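Acyl-CoA dehydrogenase (Mycobacterium thermoresistibile, PDB 3PFD) probably oxidises saturated acyl-CoA thioesters to their 2,3-dehydroacyl products, using a flavin adenine dinucleotide cofactor. Local coordinates at residues A49-E53 against E54-A58. Residues are numbered along the deposited sequence; the frame is centred on the assembly and turned at random.
Sequences ARFPE and EALAA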
ATOM      1  N   ALA C  49     -27.818 -10.371 -16.037  1.00 20.34           N
ATOM      2  CA  ALA C  49     -27.824  -8.907 -16.117  1.00 20.23           C
ATOM      3  C   ALA C  49     -29.273  -8.412 -16.128  1.00 20.74           C
ATOM      4  O   ALA C  49     -29.709  -7.778 -17.060  1.00 21.73           O
ATOM      5  CB  ALA C  49     -27.073  -8.424 -17.364  1.00 19.75           C
ATOM      6  N   ARG C  50     -30.027  -8.748 -15.096  1.00 21.08           N
ATOM      7  CA  ARG C  50     -31.457  -8.478 -15.093  1.00 21.82           C
ATOM      8  C   ARG C  50     -31.840  -7.818 -13.778  1.00 21.64           C
ATOM      9  O   ARG C  50     -31.225  -8.108 -12.741  1.00 20.14           O
ATOM     10  CB  ARG C  50     -32.262  -9.777 -15.337  1.00 22.58           C
ATOM     11  CG  ARG C  50     -32.111 -10.899 -14.299  1.00 23.04           C
ATOM     12  CD  ARG C  50     -33.318 -10.990 -13.387  1.00 25.84           C
ATOM     13  NE  ARG C  50     -33.422 -12.259 -12.660  1.00 24.93           N
ATOM     14  CZ  ARG C  50     -34.011 -12.381 -11.466  1.00 25.77           C
ATOM     15  NH1 ARG C  50     -34.066 -13.564 -10.858  1.00 26.34           N
ATOM     16  NH2 ARG C  50     -34.543 -11.324 -10.869  1.00 22.05           N
ATOM     17  N   PHE C  51     -32.847  -6.941 -13.827  1.00 21.57           N
ATOM     18  CA  PHE C  51     -33.282  -6.232 -12.630  1.00 21.90           C
ATOM     19  C   PHE C  51     -33.549  -7.160 -11.428  1.00 22.00           C
ATOM     20  O   PHE C  51     -34.209  -8.183 -11.582  1.00 22.17           O
ATOM     21  CB  PHE C  51     -34.535  -5.403 -12.909  1.00 22.91           C
ATOM     22  CG  PHE C  51     -34.868  -4.446 -11.796  1.00 23.43           C
ATOM     23  CD1 PHE C  51     -35.887  -4.728 -10.902  1.00 23.29           C
ATOM     24  CD2 PHE C  51     -34.108  -3.288 -11.602  1.00 23.40           C
ATOM     25  CE1 PHE C  51     -36.165  -3.857  -9.851  1.00 23.63           C
ATOM     26  CE2 PHE C  51     -34.396  -2.399 -10.566  1.00 23.34           C
ATOM     27  CZ  PHE C  51     -35.415  -2.686  -9.691  1.00 22.74           C
ATOM     28  N   PRO C  52     -33.054  -6.791 -10.220  1.00 21.98           N
ATOM     29  CA  PRO C  52     -33.415  -7.597  -9.034  1.00 22.31           C
ATOM     30  C   PRO C  52     -34.886  -7.418  -8.583  1.00 23.23           C
ATOM     31  O   PRO C  52     -35.140  -6.806  -7.530  1.00 23.77           O
ATOM     32  CB  PRO C  52     -32.431  -7.118  -7.955  1.00 21.82           C
ATOM     33  CG  PRO C  52     -32.064  -5.691  -8.360  1.00 21.05           C
ATOM     34  CD  PRO C  52     -32.190  -5.639  -9.892  1.00 20.92           C
ATOM     35  N   GLU C  53     -35.832  -7.967  -9.361  1.00 22.86           N
ATOM     36  CA  GLU C  53     -37.283  -7.824  -9.090  1.00 23.79           C
ATOM     37  C   GLU C  53     -37.720  -8.410  -7.772  1.00 23.00           C
ATOM     38  O   GLU C  53     -38.565  -7.848  -7.089  1.00 22.08           O
ATOM     39  CB  GLU C  53     -38.140  -8.472 -10.192  1.00 24.60           C
ATOM     40  CG  GLU C  53     -38.884  -7.500 -11.098  1.00 28.82           C
ATOM     41  CD  GLU C  53     -39.808  -6.526 -10.362  1.00 32.77           C
ATOM     42  OE1 GLU C  53     -40.772  -6.954  -9.685  1.00 34.80           O
ATOM     43  OE2 GLU C  53     -39.585  -5.311 -10.497  1.00 35.21           O
ATOM     44  N   GLU C  54     -37.178  -9.577  -7.449  1.00 23.14           N
ATOM     45  CA  GLU C  54     -37.466 -10.225  -6.167  1.00 23.82           C
ATOM     46  C   GLU C  54     -37.031  -9.375  -4.963  1.00 23.03           C
ATOM     47  O   GLU C  54     -37.794  -9.219  -3.998  1.00 23.47           O
ATOM     48  CB  GLU C  54     -36.799 -11.592  -6.105  1.00 24.33           C
ATOM     49  CG  GLU C  54     -37.198 -12.538  -7.211  1.00 26.56           C
ATOM     50  CD  GLU C  54     -36.266 -12.492  -8.412  1.00 29.58           C
ATOM     51  OE1 GLU C  54     -35.430 -11.570  -8.533  1.00 29.10           O
ATOM     52  OE2 GLU C  54     -36.390 -13.381  -9.273  1.00 34.94           O
ATOM     53  N   ALA C  55     -35.822  -8.807  -5.022  1.00 21.65           N
ATOM     54  CA  ALA C  55     -35.430  -7.836  -4.017  1.00 21.51           C
ATOM     55  C   ALA C  55     -36.414  -6.640  -3.926  1.00 22.02           C
ATOM     56  O   ALA C  55     -36.788  -6.264  -2.838  1.00 22.23           O
ATOM     57  CB  ALA C  55     -34.003  -7.352  -4.233  1.00 20.38           C
ATOM     58  N   LEU C  56     -36.823  -6.064  -5.059  1.00 22.42           N
ATOM     59  CA  LEU C  56     -37.732  -4.921  -5.063  1.00 23.78           C
ATOM     60  C   LEU C  56     -39.065  -5.230  -4.356  1.00 25.27           C
ATOM     61  O   LEU C  56     -39.511  -4.455  -3.505  1.00 24.85           O
ATOM     62  CB  LEU C  56     -37.991  -4.419  -6.487  1.00 23.79           C
ATOM     63  CG  LEU C  56     -38.914  -3.187  -6.623  1.00 25.37           C
ATOM     64  CD1 LEU C  56     -38.309  -1.887  -6.015  1.00 22.13           C
ATOM     65  CD2 LEU C  56     -39.333  -2.958  -8.079  1.00 26.83           C
ATOM     66  N   ALA C  57     -39.680  -6.364  -4.702  1.00 26.01           N
ATOM     67  CA  ALA C  57     -40.924  -6.793  -4.066  1.00 28.20           C
ATOM     68  C   ALA C  57     -40.783  -6.935  -2.544  1.00 28.91           C
ATOM     69  O   ALA C  57     -41.632  -6.455  -1.794  1.00 29.73           O
ATOM     70  CB  ALA C  57     -41.451  -8.095  -4.698  1.00 28.35           C
ATOM     71  N   ALA C  58     -39.690  -7.554  -2.103  1.00 29.08           N
ATOM     72  CA  ALA C  58     -39.446  -7.777  -0.683  1.00 29.23           C
ATOM     73  C   ALA C  58     -39.178  -6.458   0.048  1.00 29.26           C
ATOM     74  O   ALA C  58     -39.710  -6.221   1.134  1.00 28.94           O
ATOM     75  CB  ALA C  58     -38.289  -8.741  -0.504  1.00 29.07           C
TER
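Arg-50 meets Glu-54 end-on in a two-pronged salt bridge that spans the start of a helix. The prongs are unequal: NH2 of Arg-50 reaches the syn lone pair of Glu-54 OE1 at a short 2.5 Å, nearly straight at 171°, whereas Arg-50 NH1 bends to Glu-54 OE2 (2.8 Å). The two flat groups are turned 45° apart. Arg-50 NH2 also donates to Phe-51 O, 3.2 Å away, and so helps fix the rotation of the guanidinium; the same carbonyl accepts Glu-53 N from its other face, closing an inverse gamma turn centred on Pro-52. Through Arg-50 NH1 the guanidinium is shared with a second carboxylate, Glu-44. In the N-terminal helical domain of the acyl-CoA dehydrogenase fold, this turn joins helix 24-47, ended by a Schellman motif with Ala-49 at C', to helix 53-61, with Pro-52 as N-cap. Packing is dense on the inner side, where buried Pro-52 and Ala-55 bring their CB atoms to 4.0 Å and Ala-55 rests on Ile-38 and Ala-97. Leu-56, its CG anti to the backbone N (chi1 -179°), swings back toward the loop, where its CD2 branch lies 3.7 Å from Phe-51 CE1. Toward solvent the contact thins: exposed Glu-53 merely lays OE2 3.4 Å from Leu-56 CD2.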